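Local coordinates for methionine import ATP-binding protein metN 2 (Enterococcus faecalis, PDB 2QSW), which belongs to the ATP-binding subunits of ABC-type importers, here as the isolated C-terminal NIL domain, a small domain of the ACT clan, at residues Q19-G23 / I71-G75; I25-H31 / V92-I97; E46-E50 / N79-A83. All coordinates share one frame; numbering follows the deposited sequence. Where two conformers were deposited one is given.

Contact 1. Residues Q19-G23 / I71-G75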
loop_
_atom_site.group_PDB
_atom_site.type_symbol
_atom_site.label_atom_id
_atom_site.label_comp_id
_atom_site.label_asym_id
_atom_site.label_seq_id
_atom_site.Cartn_x
_atom_site.Cartn_y
_atom_site.Cartn_z
ATOM N N GLN A 19 5.297 -15.945 9.221
ATOM C CA GLN A 19 5.123 -17.276 8.646
ATOM C C GLN A 19 5.259 -17.325 7.129
ATOM O O GLN A 19 5.520 -18.401 6.569
ATOM C CB GLN A 19 3.778 -17.881 9.046
ATOM C CG GLN A 19 3.592 -18.002 10.536
ATOM C CD GLN A 19 4.734 -18.738 11.214
ATOM O OE1 GLN A 19 5.461 -18.171 12.047
ATOM N NE2 GLN A 19 4.934 -19.989 10.819
ATOM N N TYR A 20 5.052 -16.182 6.476
ATOM C CA TYR A 20 5.038 -16.104 5.026
ATOM C C TYR A 20 5.953 -14.950 4.606
ATOM O O TYR A 20 5.511 -13.896 4.221
ATOM C CB TYR A 20 3.574 -15.947 4.533
ATOM C CG TYR A 20 2.710 -17.090 5.042
ATOM C CD1 TYR A 20 2.812 -18.351 4.487
ATOM C CD2 TYR A 20 1.874 -16.931 6.144
ATOM C CE1 TYR A 20 2.072 -19.414 4.967
ATOM C CE2 TYR A 20 1.125 -17.988 6.641
ATOM C CZ TYR A 20 1.231 -19.234 6.054
ATOM O OH TYR A 20 0.497 -20.312 6.533
ATOM N N PRO A 21 7.273 -15.165 4.717
ATOM C CA PRO A 21 8.260 -14.103 4.574
ATOM C C PRO A 21 8.500 -13.502 3.177
ATOM O O PRO A 21 8.808 -12.312 3.041
ATOM C CB PRO A 21 9.556 -14.791 5.057
ATOM C CG PRO A 21 9.371 -16.165 4.837
ATOM C CD PRO A 21 7.898 -16.438 5.087
ATOM N N ASN A 22 8.388 -14.317 2.161
ATOM C CA ASN A 22 8.722 -13.847 0.814
ATOM C C ASN A 22 7.587 -13.050 0.175
ATOM O O ASN A 22 6.462 -13.087 0.648
ATOM C CB ASN A 22 9.050 -15.044 -0.030
ATOM C CG ASN A 22 10.233 -15.833 0.532
ATOM O OD1 ASN A 22 11.323 -15.296 0.676
ATOM N ND2 ASN A 22 10.000 -17.092 0.854
ATOM N N GLY A 23 7.896 -12.326 -0.901
ATOM C CA GLY A 23 6.854 -11.552 -1.579
ATOM C C GLY A 23 6.273 -10.476 -0.680
ATOM O O GLY A 23 6.981 -9.883 0.169
ATOM N N ILE A 71 -3.677 -12.280 1.583
ATOM C CA ILE A 71 -2.978 -13.121 0.655
ATOM C C ILE A 71 -1.516 -12.775 0.558
ATOM O O ILE A 71 -1.116 -11.606 0.733
ATOM C CB ILE A 71 -3.603 -13.054 -0.751
ATOM C CG1 ILE A 71 -3.471 -11.714 -1.447
ATOM C CG2 ILE A 71 -5.043 -13.526 -0.762
ATOM C CD1 ILE A 71 -3.934 -11.790 -2.925
ATOM N N GLN A 72 -0.706 -13.785 0.336
ATOM C CA GLN A 72 0.689 -13.596 -0.031
ATOM C C GLN A 72 0.806 -13.579 -1.561
ATOM O O GLN A 72 0.357 -14.511 -2.223
ATOM C CB GLN A 72 1.592 -14.679 0.551
ATOM C CG GLN A 72 3.042 -14.512 0.184
ATOM C CD GLN A 72 3.863 -15.728 0.594
ATOM O OE1 GLN A 72 3.414 -16.872 0.400
ATOM N NE2 GLN A 72 5.081 -15.500 1.124
ATOM N N LEU A 73 1.362 -12.496 -2.104
ATOM C CA LEU A 73 1.709 -12.410 -3.505
ATOM C C LEU A 73 3.183 -12.705 -3.691
ATOM O O LEU A 73 4.003 -12.078 -3.018
ATOM C CB LEU A 73 1.426 -11.014 -4.069
ATOM C CG LEU A 73 -0.037 -10.581 -4.062
ATOM C CD1 LEU A 73 -0.209 -9.114 -4.462
ATOM C CD2 LEU A 73 -0.823 -11.465 -5.014
ATOM N N LEU A 74 3.515 -13.609 -4.611
ATOM C CA LEU A 74 4.887 -13.881 -5.005
ATOM C C LEU A 74 5.098 -13.535 -6.465
ATOM O O LEU A 74 4.215 -13.703 -7.302
ATOM C CB LEU A 74 5.243 -15.344 -4.801
ATOM C CG LEU A 74 5.148 -15.839 -3.374
ATOM C CD1 LEU A 74 5.358 -17.340 -3.399
ATOM C CD2 LEU A 74 6.177 -15.218 -2.437
ATOM N N GLY A 75 6.296 -13.061 -6.772
ATOM C CA GLY A 75 6.663 -12.720 -8.141
ATOM C C GLY A 75 7.686 -11.600 -8.111
ATOM O O GLY A 75 8.201 -11.247 -7.062
HETATM O O HOH W 1 7.205 -17.329 2.090
#
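Gln72 reaches out of strand 64-74 and hooks onto the loop that joins helix 13-19 to strand 24-31, meeting Tyr20 and Asn22. CB starts the side chain toward the loop. CG stands anti to the backbone N (chi1 180°) and the chain stays extended beyond it, which carries the amide the full distance; CG itself lies 3.7 Å from Asn22 O. CD packs against Tyr20 CB at 4.0 Å, and OE1 approaches the Tyr20 ring obliquely. The tip does the polar work: NE2 donates to Asn22 O at 2.8 Å, with a moderately bent N-H...O angle of 148° and the donor well above the carbonyl plane. NE2 also gives a hydrogen bond to water 1, 3.0 Å away, which in turn accepts from Asn22 N at 3.2 Å. Two residues on, Leu74 brings CD2 against the same loop, 3.8 Å from Asn22 CB. Gly23, at positive phi, has no side chain, and its CA comes within 3.2 Å of Leu73 O in a CA-H...O contact. Gln72 and Leu74 pair by backbone bonds with Ser52 and Glu50 of strand 50-61. One amide nitrogen serves both a loop carbonyl and a water, which probably fixes the turn of the Gln72 amide; the direct hydrogen bond across these segments thus comes from a side chain, and backbone pairing takes over at Lys24 with Leu73.

Contact 2. Residues I25-H31 / V92-I97. With ZN (zinc ion), chain B.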
loop_
_atom_site.group_PDB
_atom_site.type_symbol
_atom_site.label_atom_id
_atom_site.label_comp_id
_atom_site.label_asym_id
_atom_site.label_seq_id
_atom_site.Cartn_x
_atom_site.Cartn_y
_atom_site.Cartn_z
ATOM N N ILE A 25 2.565 -9.424 1.623
ATOM C CA ILE A 25 1.277 -9.837 2.157
ATOM C C ILE A 25 0.335 -8.641 2.125
ATOM O O ILE A 25 0.673 -7.573 2.624
ATOM C CB ILE A 25 1.375 -10.434 3.543
ATOM C CG1 ILE A 25 2.352 -11.630 3.514
ATOM C CG2 ILE A 25 -0.010 -10.833 3.985
ATOM C CD1 ILE A 25 2.669 -12.158 4.863
ATOM N N VAL A 26 -0.825 -8.838 1.524
ATOM C CA VAL A 26 -1.783 -7.768 1.305
ATOM C C VAL A 26 -3.138 -8.154 1.858
ATOM O O VAL A 26 -3.510 -9.341 1.839
ATOM C CB VAL A 26 -1.918 -7.355 -0.189
ATOM C CG1 VAL A 26 -0.677 -6.608 -0.700
ATOM C CG2 VAL A 26 -2.193 -8.549 -1.089
ATOM N N ARG A 27 -3.871 -7.163 2.322
ATOM C CA ARG A 27 -5.253 -7.326 2.740
ATOM C C ARG A 27 -6.135 -6.736 1.658
ATOM O O ARG A 27 -5.939 -5.597 1.272
ATOM C CB ARG A 27 -5.500 -6.639 4.075
ATOM C CG ARG A 27 -6.936 -6.743 4.587
ATOM C CD ARG A 27 -7.146 -5.842 5.789
ATOM N NE ARG A 27 -7.122 -4.451 5.320
ATOM C CZ ARG A 27 -6.610 -3.395 5.966
ATOM N NH1 ARG A 27 -6.078 -3.480 7.183
ATOM N NH2 ARG A 27 -6.667 -2.207 5.372
ATOM N N LEU A 28 -7.088 -7.539 1.165
ATOM C CA LEU A 28 -8.045 -7.188 0.127
ATOM C C LEU A 28 -9.392 -7.045 0.839
ATOM O O LEU A 28 -9.782 -7.946 1.584
ATOM C CB LEU A 28 -8.174 -8.309 -0.924
ATOM C CG LEU A 28 -7.102 -8.443 -2.033
ATOM C CD1 LEU A 28 -5.688 -8.745 -1.482
ATOM C CD2 LEU A 28 -7.530 -9.537 -3.022
ATOM N N LEU A 29 -10.112 -5.960 0.530
ATOM C CA LEU A 29 -11.489 -5.740 1.039
ATOM C C LEU A 29 -12.496 -5.783 -0.091
ATOM O O LEU A 29 -12.236 -5.243 -1.196
ATOM C CB LEU A 29 -11.592 -4.357 1.714
ATOM C CG LEU A 29 -10.669 -4.131 2.897
ATOM C CD1 LEU A 29 -10.877 -2.703 3.529
ATOM C CD2 LEU A 29 -10.767 -5.275 3.921
ATOM N N PHE A 30 -13.638 -6.451 0.169
ATOM C CA PHE A 30 -14.720 -6.637 -0.805
ATOM C C PHE A 30 -15.962 -6.055 -0.167
ATOM O O PHE A 30 -16.310 -6.438 0.937
ATOM C CB PHE A 30 -14.944 -8.130 -1.099
ATOM C CG PHE A 30 -13.728 -8.796 -1.703
ATOM C CD1 PHE A 30 -13.502 -8.764 -3.071
ATOM C CD2 PHE A 30 -12.774 -9.348 -0.889
ATOM C CE1 PHE A 30 -12.362 -9.347 -3.634
ATOM C CE2 PHE A 30 -11.647 -9.959 -1.454
ATOM C CZ PHE A 30 -11.441 -9.948 -2.794
ATOM N N HIS A 31 -16.555 -5.045 -0.809
ATOM C CA HIS A 31 -17.788 -4.421 -0.301
ATOM C C HIS A 31 -18.968 -4.669 -1.239
ATOM O O HIS A 31 -20.060 -4.147 -1.007
ATOM C CB HIS A 31 -17.603 -2.909 -0.130
ATOM C CG HIS A 31 -16.433 -2.528 0.721
ATOM N ND1 HIS A 31 -15.155 -2.255 0.214
ATOM C CD2 HIS A 31 -16.367 -2.356 2.060
ATOM C CE1 HIS A 31 -14.369 -1.942 1.230
ATOM N NE2 HIS A 31 -15.074 -1.999 2.360
ATOM N N VAL A 92 -11.158 -3.324 -5.561
ATOM C CA VAL A 92 -10.809 -4.096 -4.412
ATOM C C VAL A 92 -9.741 -3.304 -3.628
ATOM O O VAL A 92 -8.567 -3.266 -4.012
ATOM C CB VAL A 92 -10.237 -5.527 -4.811
ATOM C CG1 VAL A 92 -9.813 -6.257 -3.560
ATOM C CG2 VAL A 92 -11.231 -6.332 -5.635
ATOM N N GLU A 93 -10.147 -2.696 -2.530
ATOM C CA GLU A 93 -9.210 -1.931 -1.688
ATOM C C GLU A 93 -8.143 -2.882 -1.141
ATOM O O GLU A 93 -8.448 -3.947 -0.623
ATOM C CB GLU A 93 -9.906 -1.251 -0.545
ATOM C CG GLU A 93 -10.845 -0.129 -0.942
ATOM C CD GLU A 93 -12.305 -0.555 -1.099
ATOM O OE1 GLU A 93 -12.561 -1.759 -1.360
ATOM O OE2 GLU A 93 -13.187 0.300 -0.936
ATOM N N THR A 94 -6.879 -2.512 -1.301
ATOM C CA THR A 94 -5.774 -3.411 -1.039
ATOM C C THR A 94 -4.675 -2.630 -0.352
ATOM O O THR A 94 -4.336 -1.524 -0.758
ATOM C CB THR A 94 -5.275 -4.021 -2.357
ATOM O OG1 THR A 94 -6.355 -4.691 -3.039
ATOM C CG2 THR A 94 -4.152 -5.039 -2.104
ATOM N N GLU A 95 -4.121 -3.216 0.684
ATOM C CA GLU A 95 -2.925 -2.659 1.267
ATOM C C GLU A 95 -1.967 -3.681 1.845
ATOM O O GLU A 95 -2.358 -4.728 2.326
ATOM C CB GLU A 95 -3.260 -1.609 2.256
ATOM C CG GLU A 95 -3.922 -2.060 3.472
ATOM C CD GLU A 95 -4.013 -0.891 4.524
ATOM O OE1 GLU A 95 -4.309 0.251 4.130
ATOM O OE2 GLU A 95 -3.776 -1.090 5.745
ATOM N N VAL A 96 -0.687 -3.334 1.745
ATOM C CA VAL A 96 0.393 -4.179 2.199
ATOM C C VAL A 96 0.423 -4.089 3.714
ATOM O O VAL A 96 0.615 -3.020 4.277
ATOM C CB VAL A 96 1.762 -3.706 1.601
ATOM C CG1 VAL A 96 2.891 -4.520 2.186
ATOM C CG2 VAL A 96 1.731 -3.817 0.095
ATOM N N ILE A 97 0.331 -5.233 4.373
ATOM C CA ILE A 97 0.304 -5.274 5.834
ATOM C C ILE A 97 1.678 -4.886 6.408
ATOM O O ILE A 97 2.678 -4.933 5.709
ATOM C CB ILE A 97 -0.156 -6.661 6.380
ATOM C CG1 ILE A 97 0.870 -7.733 6.084
ATOM C CG2 ILE A 97 -1.559 -7.004 5.842
ATOM C CD1 ILE A 97 0.656 -9.074 6.859
HETATM ZN ZN ZN B . -14.488 -2.099 -1.594
HETATM O O HOH W 2 -14.090 -3.927 -2.595
#
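Arg27 and Glu95 leave their antiparallel strands on the same side of the sheet and run alongside each other in the same direction. Their guanidinium and carboxylate planes are 27° apart, and Glu95 CG sits over one face of the guanidinium. Their salt bridge is long, 3.6 Å from Arg27 NH2 to Glu95 OE1; the stronger partner of NH2 is Glu100 of the second subunit. Glu95 binds zinc with Glu100 of its own chain, and Glu95 and Glu100 of the second subunit bind zinc beside it. His31 and Glu93 cross at about a right angle, ring and carboxylate planes 73° apart. A bend at chi2 (95°) swings Glu93 OE1 to the edge of the imidazole, where both grip a different zinc ion, His31 ND1 at 1.9 Å and Glu93 OE1 at 2.0 Å, with water 2 and Glu33. The opposite face is mostly apolar: Val26 CG1 touches Val96 CG2 at 3.8 Å, with Ile84 and Leu87 of helix 77-89 over Val26, Leu28 and Val96; Thr94 OG1 there bonds to Val92 O. At the end away from the His31 zinc, under Met16 and Leu17 of helix 13-19, Ile25 CG2 presses tightly on Ile97 CD1, 3.4 Å away. An interior first strand paired with the last, at the edge, is what the ferredoxin-like, ACT-type fold shows; here the second subunit packs against that edge.

Contact 3. Residues E46-E50 / N79-A83. With ZN (zinc ion), chain C.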
loop_
_atom_site.group_PDB
_atom_site.type_symbol
_atom_site.label_atom_id
_atom_site.label_comp_id
_atom_site.label_asym_id
_atom_site.label_seq_id
_atom_site.Cartn_x
_atom_site.Cartn_y
_atom_site.Cartn_z
ATOM N N GLU A 46 -2.672 -11.957 -15.343
ATOM C CA GLU A 46 -2.262 -10.691 -15.922
ATOM C C GLU A 46 -0.904 -10.228 -15.426
ATOM O O GLU A 46 -0.141 -9.640 -16.223
ATOM C CB GLU A 46 -3.300 -9.616 -15.643
ATOM C CG GLU A 46 -2.930 -8.261 -16.194
ATOM C CD GLU A 46 -4.116 -7.317 -16.238
ATOM O OE1 GLU A 46 -5.253 -7.743 -16.071
ATOM O OE2 GLU A 46 -3.912 -6.107 -16.441
ATOM N N TYR A 47 -0.638 -10.441 -14.127
ATOM C CA TYR A 47 0.549 -9.913 -13.487
ATOM C C TYR A 47 1.613 -10.968 -13.195
ATOM O O TYR A 47 2.660 -10.632 -12.699
ATOM C CB TYR A 47 0.166 -9.131 -12.225
ATOM C CG TYR A 47 -0.754 -7.965 -12.540
ATOM C CD1 TYR A 47 -0.252 -6.783 -13.045
ATOM C CD2 TYR A 47 -2.118 -8.067 -12.355
ATOM C CE1 TYR A 47 -1.072 -5.745 -13.360
ATOM C CE2 TYR A 47 -2.972 -7.039 -12.660
ATOM C CZ TYR A 47 -2.439 -5.852 -13.146
ATOM O OH TYR A 47 -3.274 -4.791 -13.443
ATOM N N GLN A 48 1.342 -12.238 -13.485
ATOM C CA GLN A 48 2.311 -13.306 -13.262
ATOM C C GLN A 48 2.745 -13.339 -11.825
ATOM O O GLN A 48 3.944 -13.365 -11.496
ATOM C CB GLN A 48 3.478 -13.173 -14.212
ATOM C CG GLN A 48 3.034 -13.277 -15.659
ATOM C CD GLN A 48 2.504 -14.663 -15.991
ATOM O OE1 GLN A 48 1.313 -14.850 -16.377
ATOM N NE2 GLN A 48 3.378 -15.668 -15.816
ATOM N N VAL A 49 1.739 -13.342 -10.959
ATOM C CA VAL A 49 1.947 -13.494 -9.540
ATOM C C VAL A 49 1.326 -14.767 -9.019
ATOM O O VAL A 49 0.335 -15.257 -9.576
ATOM C CB VAL A 49 1.389 -12.308 -8.741
ATOM C CG1 VAL A 49 2.229 -11.038 -9.000
ATOM C CG2 VAL A 49 -0.114 -12.087 -8.989
ATOM N N GLU A 50 1.942 -15.327 -7.976
ATOM C CA GLU A 50 1.362 -16.441 -7.243
ATOM C C GLU A 50 0.585 -15.930 -6.042
ATOM O O GLU A 50 0.854 -14.813 -5.550
ATOM C CB GLU A 50 2.452 -17.420 -6.813
ATOM C CG GLU A 50 3.388 -17.806 -7.933
ATOM C CD GLU A 50 4.402 -18.878 -7.542
ATOM O OE1 GLU A 50 5.587 -18.526 -7.353
ATOM O OE2 GLU A 50 4.006 -20.070 -7.446
ATOM N N ASN A 79 5.969 -6.568 -10.670
ATOM C CA ASN A 79 4.687 -7.249 -10.933
ATOM C C ASN A 79 3.783 -7.317 -9.726
ATOM O O ASN A 79 2.546 -7.175 -9.849
ATOM C CB ASN A 79 4.917 -8.630 -11.493
ATOM C CG ASN A 79 5.505 -8.612 -12.896
ATOM O OD1 ASN A 79 5.453 -7.605 -13.614
ATOM N ND2 ASN A 79 6.091 -9.740 -13.292
ATOM N N ILE A 80 4.353 -7.554 -8.562
ATOM C CA ILE A 80 3.565 -7.514 -7.336
ATOM C C ILE A 80 2.957 -6.115 -7.149
ATOM O O ILE A 80 1.785 -5.980 -6.870
ATOM C CB ILE A 80 4.412 -7.915 -6.084
ATOM C CG1 ILE A 80 4.876 -9.381 -6.205
ATOM C CG2 ILE A 80 3.641 -7.626 -4.761
ATOM C CD1 ILE A 80 5.839 -9.817 -5.116
ATOM N N LEU A 81 3.769 -5.078 -7.261
ATOM C CA LEU A 81 3.275 -3.712 -7.132
ATOM C C LEU A 81 2.125 -3.419 -8.109
ATOM O O LEU A 81 1.110 -2.834 -7.719
ATOM C CB LEU A 81 4.415 -2.691 -7.221
ATOM C CG LEU A 81 5.530 -2.813 -6.163
ATOM C CD1 LEU A 81 6.566 -1.753 -6.436
ATOM C CD2 LEU A 81 5.004 -2.709 -4.701
ATOM N N ALA A 82 2.302 -3.828 -9.352
ATOM C CA ALA A 82 1.309 -3.600 -10.403
ATOM C C ALA A 82 0.017 -4.374 -10.066
ATOM O O ALA A 82 -1.088 -3.876 -10.311
ATOM C CB ALA A 82 1.853 -4.017 -11.745
ATOM N N ALA A 83 0.155 -5.598 -9.531
ATOM C CA ALA A 83 -1.017 -6.427 -9.181
ATOM C C ALA A 83 -1.814 -5.763 -8.060
ATOM O O ALA A 83 -3.056 -5.744 -8.057
ATOM C CB ALA A 83 -0.591 -7.833 -8.759
HETATM ZN ZN ZN C . -6.991 -6.912 -15.910
HETATM O O HOH W 3 6.312 -11.989 -11.547
#
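A chi1 of -60° sets CG of Tyr47 anti to its carbonyl carbon and lays the ring flat on helix 77-89, while Val49, with chi1 at -69°, turns CG1 to the same helix two residues on. Ala83 CA stands over the centre of the Tyr47 ring, 3.8 Å from the centroid and only 14° off its normal, a CH-pi contact. Ala82 joins in, its CB 3.7 Å from Tyr47 CD1 and its carbonyl oxygen over the same face. Glu46 CG lies on the opposite face of the ring, toward the rim. Val49 CG1 fits more loosely between Ile80 CG1, at 4.2 Å, and the Ala83 methyl. In the first turn of helix 77-89, one of two Asn79 conformers packs CB 3.2 Å from Tyr47 O; in it water 3 bridges the segments, accepting from ND2 at 2.9 Å and donating to Gln48 O at 2.7 Å. Beyond the ring, Glu46 OE1 binds a zinc ion at 1.9 Å together with His42, one turn earlier. Small alanines giving a flat seat to an aromatic ring bring together the two helices that lie on one face of the sheet, the layered build of the ferredoxin-like fold.

The three contacts are built on or against one four-stranded antiparallel sheet, in order 50-61, 64-74, 24-31, 93-96. Contact 2 joins strands 24-31 and 93-96, contact 1 adds the loop before 24-31 to the end of strand 64-74, and contact 3 lies among the helices on one face. Contacts 1 and 2 have centres 14 Å apart and meet where Ile71 O faces Val26 N across neighbouring strands. Centre to centre, contact 3 is about 12 Å from contact 1, touching it through Leu74 and Glu50, and about 14 Å from contact 2 without touching. Along the chain, both segments of contact 3 fall between those of contact 2, whereas contact 1 interlocks with each, so distant parts close into one compact domain.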